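Local coordinates for pyruvate formate-lyase 2 (Archaeoglobus fulgidus, PDB 2F3O), which is probably a lyase of the pyruvate formate-lyase-like glycyl radical enzyme family, although its physiological reaction is unknown, at residues Ile54-Leu59 with Gly210-Lys215; Lys474-Leu479 with Ala554-Leu559. All blocks are in the same frame, centred on the assembly; numbering follows the deposited sequence.

Overall arrangement
Contacts 1 and 2 lie on opposite sides of the chain's centre, their own centres about 65 Å apart and their nearest atoms about 52 Å apart, so neither touches the other. They come in series along the chain: contact 1 closes before contact 2 opens, and all four segments belong to the pyruvate formate lyase-like part of the chain. Contact 1 sets the loop after helix 39-53 against helix 190-221; contact 2 sets the beginning of helix 477-508 against helix 545-560. They share no helix or strand. Both are peripheral joints within one subunit, one joining an arginine clamp to aliphatic-aromatic packing, the other almost wholly aliphatic, and no other chain of the tetramer touches their segments.

Contact 1 of 2, residues Ile54-Leu59 with Gly210-Lys215; sequences IPIQIL and GLRYSK
Arg212 reaches from its helix to grip the carbonyl oxygen of Ile54 end-on, NH2 at 2.8 Å from Ile54 O and NH1 at 2.9 Å from that same oxygen. Sharing one acceptor bends both bonds, to N-H...O angles near 135°. The NH1 bond lies in the carbonyl plane on a lone pair, whereas NH2 stands 30° out of it. A bend at chi3 (61°) turns the guanidinium group toward the loop, where Ile56 CG2 lies over one face, toward its rim. NH1 also bonds Leu51 O, so the arginine ties down the end of helix 39-53; a leucine here would probably leave Ile54 O without these two donors and let the chain leaving that helix shift. Ile56, the apolar centre, makes a CH-pi contact through CD1, 3.9 Å from the centroid of the Tyr213 ring and nearly on the normal, while Ile56 CB comes to 3.5 Å from Tyr213 CZ. Ile58 CG1 flanks the ring edge, 4.1 Å from Tyr213 CD2, and the phenol OH is hydrogen-bonded to Thr67. The loop between helix 39-53 and strand 74-75 thus packs on helix 190-221, with Tyr213 also touching Leu259 of helix 250-267.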
loop_
_atom_site.group_PDB
_atom_site.type_symbol
_atom_site.label_atom_id
_atom_site.label_comp_id
_atom_site.label_asym_id
_atom_site.label_seq_id
_atom_site.Cartn_x
_atom_site.Cartn_y
_atom_site.Cartn_z
ATOM N N ILE A 54 -8.435 24.171 36.257
ATOM C CA ILE A 54 -9.548 25.094 36.011
ATOM C C ILE A 54 -10.451 25.136 37.250
ATOM O O ILE A 54 -10.710 24.097 37.858
ATOM C CB ILE A 54 -10.335 24.715 34.703
ATOM C CG1 ILE A 54 -11.286 25.829 34.276
ATOM C CG2 ILE A 54 -11.061 23.357 34.819
ATOM C CD1 ILE A 54 -11.659 25.791 32.822
ATOM N N PRO A 55 -10.843 26.342 37.694
ATOM C CA PRO A 55 -11.860 26.420 38.753
ATOM C C PRO A 55 -13.143 25.695 38.371
ATOM O O PRO A 55 -13.654 25.870 37.269
ATOM C CB PRO A 55 -12.103 27.922 38.911
ATOM C CG PRO A 55 -10.860 28.565 38.416
ATOM C CD PRO A 55 -10.321 27.670 37.329
ATOM N N ILE A 56 -13.618 24.838 39.263
ATOM C CA ILE A 56 -14.822 24.059 39.012
ATOM C C ILE A 56 -15.909 24.419 40.025
ATOM O O ILE A 56 -15.608 24.871 41.132
ATOM C CB ILE A 56 -14.537 22.524 39.037
ATOM C CG1 ILE A 56 -14.030 22.045 40.396
ATOM C CG2 ILE A 56 -13.526 22.137 37.978
ATOM C CD1 ILE A 56 -14.057 20.540 40.537
ATOM N N GLN A 57 -17.171 24.249 39.647
ATOM C CA GLN A 57 -18.269 24.473 40.586
ATOM C C GLN A 57 -19.511 23.668 40.242
ATOM O O GLN A 57 -19.857 23.494 39.073
ATOM C CB GLN A 57 -18.620 25.957 40.710
ATOM C CG GLN A 57 -18.679 26.660 39.396
ATOM C CD GLN A 57 -19.000 28.117 39.546
ATOM O OE1 GLN A 57 -18.317 28.965 38.970
ATOM N NE2 GLN A 57 -20.039 28.429 40.326
ATOM N N ILE A 58 -20.160 23.158 41.280
ATOM C CA ILE A 58 -21.434 22.481 41.152
ATOM C C ILE A 58 -22.469 23.569 41.397
ATOM O O ILE A 58 -22.251 24.425 42.238
ATOM C CB ILE A 58 -21.501 21.345 42.181
ATOM C CG1 ILE A 58 -20.412 20.318 41.854
ATOM C CG2 ILE A 58 -22.889 20.713 42.254
ATOM C CD1 ILE A 58 -20.460 19.069 42.689
ATOM N N LEU A 59 -23.557 23.591 40.636
ATOM C CA LEU A 59 -24.489 24.723 40.725
ATOM C C LEU A 59 -25.784 24.388 41.461
ATOM O O LEU A 59 -25.990 23.245 41.888
ATOM C CB LEU A 59 -24.820 25.281 39.340
ATOM C CG LEU A 59 -23.672 25.696 38.433
ATOM C CD1 LEU A 59 -24.225 26.481 37.274
ATOM C CD2 LEU A 59 -22.642 26.519 39.186
ATOM N N GLY A 210 -12.912 13.978 36.463
ATOM C CA GLY A 210 -14.093 13.446 37.103
ATOM C C GLY A 210 -13.878 13.403 38.602
ATOM O O GLY A 210 -14.760 13.798 39.360
ATOM N N LEU A 211 -12.691 12.954 39.017
ATOM C CA LEU A 211 -12.309 12.878 40.430
ATOM C C LEU A 211 -12.343 14.214 41.179
ATOM O O LEU A 211 -12.655 14.236 42.366
ATOM C CB LEU A 211 -10.922 12.258 40.581
ATOM C CG LEU A 211 -10.877 10.762 40.895
ATOM C CD1 LEU A 211 -9.471 10.159 40.655
ATOM C CD2 LEU A 211 -11.337 10.533 42.329
ATOM N N ARG A 212 -12.031 15.315 40.490
ATOM C CA ARG A 212 -12.098 16.648 41.090
ATOM C C ARG A 212 -13.528 17.028 41.397
ATOM O O ARG A 212 -13.792 17.661 42.415
ATOM C CB ARG A 212 -11.517 17.721 40.167
ATOM C CG ARG A 212 -10.021 17.681 39.965
ATOM C CD ARG A 212 -9.580 18.878 39.156
ATOM N NE ARG A 212 -9.911 20.111 39.852
ATOM C CZ ARG A 212 -9.892 21.319 39.305
ATOM N NH1 ARG A 212 -9.572 21.471 38.035
ATOM N NH2 ARG A 212 -10.215 22.378 40.035
ATOM N N TYR A 213 -14.457 16.656 40.517
ATOM C CA TYR A 213 -15.866 16.987 40.756
ATOM C C TYR A 213 -16.478 16.096 41.826
ATOM O O TYR A 213 -17.467 16.471 42.447
ATOM C CB TYR A 213 -16.712 16.924 39.480
ATOM C CG TYR A 213 -16.761 18.222 38.716
ATOM C CD1 TYR A 213 -15.993 18.393 37.574
ATOM C CD2 TYR A 213 -17.566 19.280 39.133
ATOM C CE1 TYR A 213 -16.025 19.577 36.859
ATOM C CE2 TYR A 213 -17.600 20.478 38.422
ATOM C CZ TYR A 213 -16.823 20.614 37.288
ATOM O OH TYR A 213 -16.816 21.770 36.545
ATOM N N SER A 214 -15.877 14.925 42.025
ATOM C CA SER A 214 -16.289 13.985 43.047
ATOM C C SER A 214 -15.931 14.534 44.416
ATOM O O SER A 214 -16.692 14.386 45.375
ATOM C CB SER A 214 -15.590 12.652 42.823
ATOM O OG SER A 214 -15.801 11.769 43.902
ATOM N N LYS A 215 -14.777 15.197 44.486
ATOM C CA LYS A 215 -14.255 15.748 45.728
ATOM C C LYS A 215 -15.005 17.007 46.146
ATOM O O LYS A 215 -15.269 17.200 47.328
ATOM C CB LYS A 215 -12.753 16.014 45.582
ATOM C CG LYS A 215 -11.877 15.576 46.773
ATOM C CD LYS A 215 -12.290 14.208 47.388
ATOM C CE LYS A 215 -11.948 13.008 46.494
ATOM N NZ LYS A 215 -10.669 13.232 45.762
#

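Contact 2 of 2, residues Lys474-Leu479 with Ala554-Leu559; sequences KFLEDL and AIEGAL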
loop_
_atom_site.group_PDB
_atom_site.type_symbol
_atom_site.label_atom_id
_atom_site.label_comp_id
_atom_site.label_asym_id
_atom_site.label_seq_id
_atom_site.Cartn_x
_atom_site.Cartn_y
_atom_site.Cartn_z
ATOM N N LYS A 474 -22.055 37.341 -24.130
ATOM C CA LYS A 474 -22.969 37.839 -25.155
ATOM C C LYS A 474 -24.382 37.275 -24.984
ATOM O O LYS A 474 -25.262 37.964 -24.505
ATOM C CB LYS A 474 -22.426 37.627 -26.586
ATOM C CG LYS A 474 -21.378 36.519 -26.763
ATOM C CD LYS A 474 -19.958 37.088 -26.925
ATOM C CE LYS A 474 -18.897 35.978 -26.890
ATOM N NZ LYS A 474 -19.342 34.784 -27.675
ATOM N N PHE A 475 -24.592 36.023 -25.359
ATOM C CA PHE A 475 -25.911 35.413 -25.254
ATOM C C PHE A 475 -26.092 34.772 -23.871
ATOM O O PHE A 475 -25.160 34.791 -23.063
ATOM C CB PHE A 475 -26.100 34.388 -26.380
ATOM C CG PHE A 475 -26.438 35.009 -27.715
ATOM C CD1 PHE A 475 -25.499 35.793 -28.403
ATOM C CD2 PHE A 475 -27.701 34.810 -28.282
ATOM C CE1 PHE A 475 -25.804 36.367 -29.618
ATOM C CE2 PHE A 475 -28.023 35.372 -29.506
ATOM C CZ PHE A 475 -27.068 36.156 -30.181
ATOM N N LEU A 476 -27.278 34.218 -23.595
ATOM C CA LEU A 476 -27.531 33.551 -22.308
ATOM C C LEU A 476 -26.668 32.316 -22.180
ATOM O O LEU A 476 -26.020 32.106 -21.166
ATOM C CB LEU A 476 -29.001 33.130 -22.150
ATOM C CG LEU A 476 -29.289 32.326 -20.867
ATOM C CD1 LEU A 476 -29.211 33.226 -19.657
ATOM C CD2 LEU A 476 -30.616 31.590 -20.894
ATOM N N GLU A 477 -26.645 31.528 -23.247
ATOM C CA GLU A 477 -26.035 30.211 -23.250
ATOM C C GLU A 477 -24.552 30.207 -22.902
ATOM O O GLU A 477 -24.081 29.300 -22.217
ATOM C CB GLU A 477 -26.235 29.571 -24.611
ATOM C CG GLU A 477 -26.337 28.079 -24.551
ATOM C CD GLU A 477 -26.058 27.443 -25.890
ATOM O OE1 GLU A 477 -26.773 26.469 -26.228
ATOM O OE2 GLU A 477 -25.131 27.920 -26.593
ATOM N N ASP A 478 -23.827 31.225 -23.360
ATOM C CA ASP A 478 -22.411 31.353 -23.043
ATOM C C ASP A 478 -22.141 32.203 -21.794
ATOM O O ASP A 478 -20.988 32.484 -21.472
ATOM C CB ASP A 478 -21.621 31.916 -24.231
ATOM C CG ASP A 478 -21.815 33.411 -24.400
ATOM O OD1 ASP A 478 -22.898 33.800 -24.884
ATOM O OD2 ASP A 478 -20.897 34.192 -24.049
ATOM N N LEU A 479 -23.192 32.638 -21.103
ATOM C CA LEU A 479 -23.011 33.140 -19.740
ATOM C C LEU A 479 -23.071 31.943 -18.786
ATOM O O LEU A 479 -22.380 31.909 -17.780
ATOM C CB LEU A 479 -24.060 34.190 -19.367
ATOM C CG LEU A 479 -24.005 34.732 -17.935
ATOM C CD1 LEU A 479 -23.017 35.862 -17.787
ATOM C CD2 LEU A 479 -25.361 35.172 -17.478
ATOM N N ALA A 554 -34.188 36.144 -14.859
ATOM C CA ALA A 554 -34.343 37.545 -15.147
ATOM C C ALA A 554 -33.476 37.990 -16.320
ATOM O O ALA A 554 -33.825 38.937 -17.006
ATOM C CB ALA A 554 -34.063 38.372 -13.909
ATOM N N ILE A 555 -32.359 37.315 -16.566
ATOM C CA ILE A 555 -31.564 37.634 -17.746
ATOM C C ILE A 555 -32.250 37.044 -18.966
ATOM O O ILE A 555 -32.330 37.697 -20.008
ATOM C CB ILE A 555 -30.105 37.154 -17.618
ATOM C CG1 ILE A 555 -29.293 38.170 -16.819
ATOM C CG2 ILE A 555 -29.448 37.016 -18.970
ATOM C CD1 ILE A 555 -27.974 37.639 -16.314
ATOM N N GLU A 556 -32.793 35.836 -18.802
ATOM C CA GLU A 556 -33.439 35.114 -19.899
ATOM C C GLU A 556 -34.506 35.962 -20.571
ATOM O O GLU A 556 -34.399 36.243 -21.764
ATOM C CB GLU A 556 -34.044 33.794 -19.430
ATOM C CG GLU A 556 -34.607 32.951 -20.554
ATOM C CD GLU A 556 -35.437 31.791 -20.048
ATOM O OE1 GLU A 556 -35.741 31.781 -18.839
ATOM O OE2 GLU A 556 -35.789 30.887 -20.842
ATOM N N GLY A 557 -35.488 36.407 -19.789
ATOM C CA GLY A 557 -36.602 37.207 -20.294
ATOM C C GLY A 557 -36.227 38.604 -20.767
ATOM O O GLY A 557 -36.853 39.131 -21.689
ATOM N N ALA A 558 -35.208 39.200 -20.151
ATOM C CA ALA A 558 -34.795 40.563 -20.501
ATOM C C ALA A 558 -34.047 40.641 -21.831
ATOM O O ALA A 558 -34.111 41.648 -22.541
ATOM C CB ALA A 558 -33.957 41.175 -19.392
ATOM N N LEU A 559 -33.312 39.586 -22.150
ATOM C CA LEU A 559 -32.682 39.492 -23.449
ATOM C C LEU A 559 -33.785 39.218 -24.452
ATOM O O LEU A 559 -33.958 39.979 -25.403
ATOM C CB LEU A 559 -31.657 38.359 -23.478
ATOM C CG LEU A 559 -30.384 38.512 -22.648
ATOM C CD1 LEU A 559 -29.544 37.258 -22.795
ATOM C CD2 LEU A 559 -29.596 39.748 -23.043
#
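Leu476 and Ile555 meet through methyl groups, Leu476 CD1 lying 3.9 Å from Ile555 CG2, and aliphatic contacts like this one make up most of the interface. With CG anti to the backbone N (chi1 175°), Leu476 extends toward helix 545-560. Its other methyl, CD2, rests 4.2 Å from Glu556 CG, using the aliphatic part of that side chain. One turn further along, Leu559 CD1 packs beside the backbone of Leu476, 3.9 Å from its N, and 4.2 Å from Leu476 CB. Leu479, three residues on, meets Ile555 at about a right angle, with Leu479 CD2 3.8 Å from Ile555 CD1. Ile555 therefore offers one branch to Leu476 (CG2) and the other to Leu479 (CD1). No hydrogen bond crosses between the segments; the Asp478 carboxylate takes weak ones from Phe475 N and Lys474 N in the chain before it, and also pairs with Lys482. Around the contact, Tyr602 of helix 597-615 touches Leu476 and Glu556, while Met565 and Ile568 of helix 565-573 meet Ile555 and Leu559. Aliphatic side chains thus lay the turn leading into helix 477-508 against helix 545-560, within the largely helical surroundings of this glycyl radical enzyme fold.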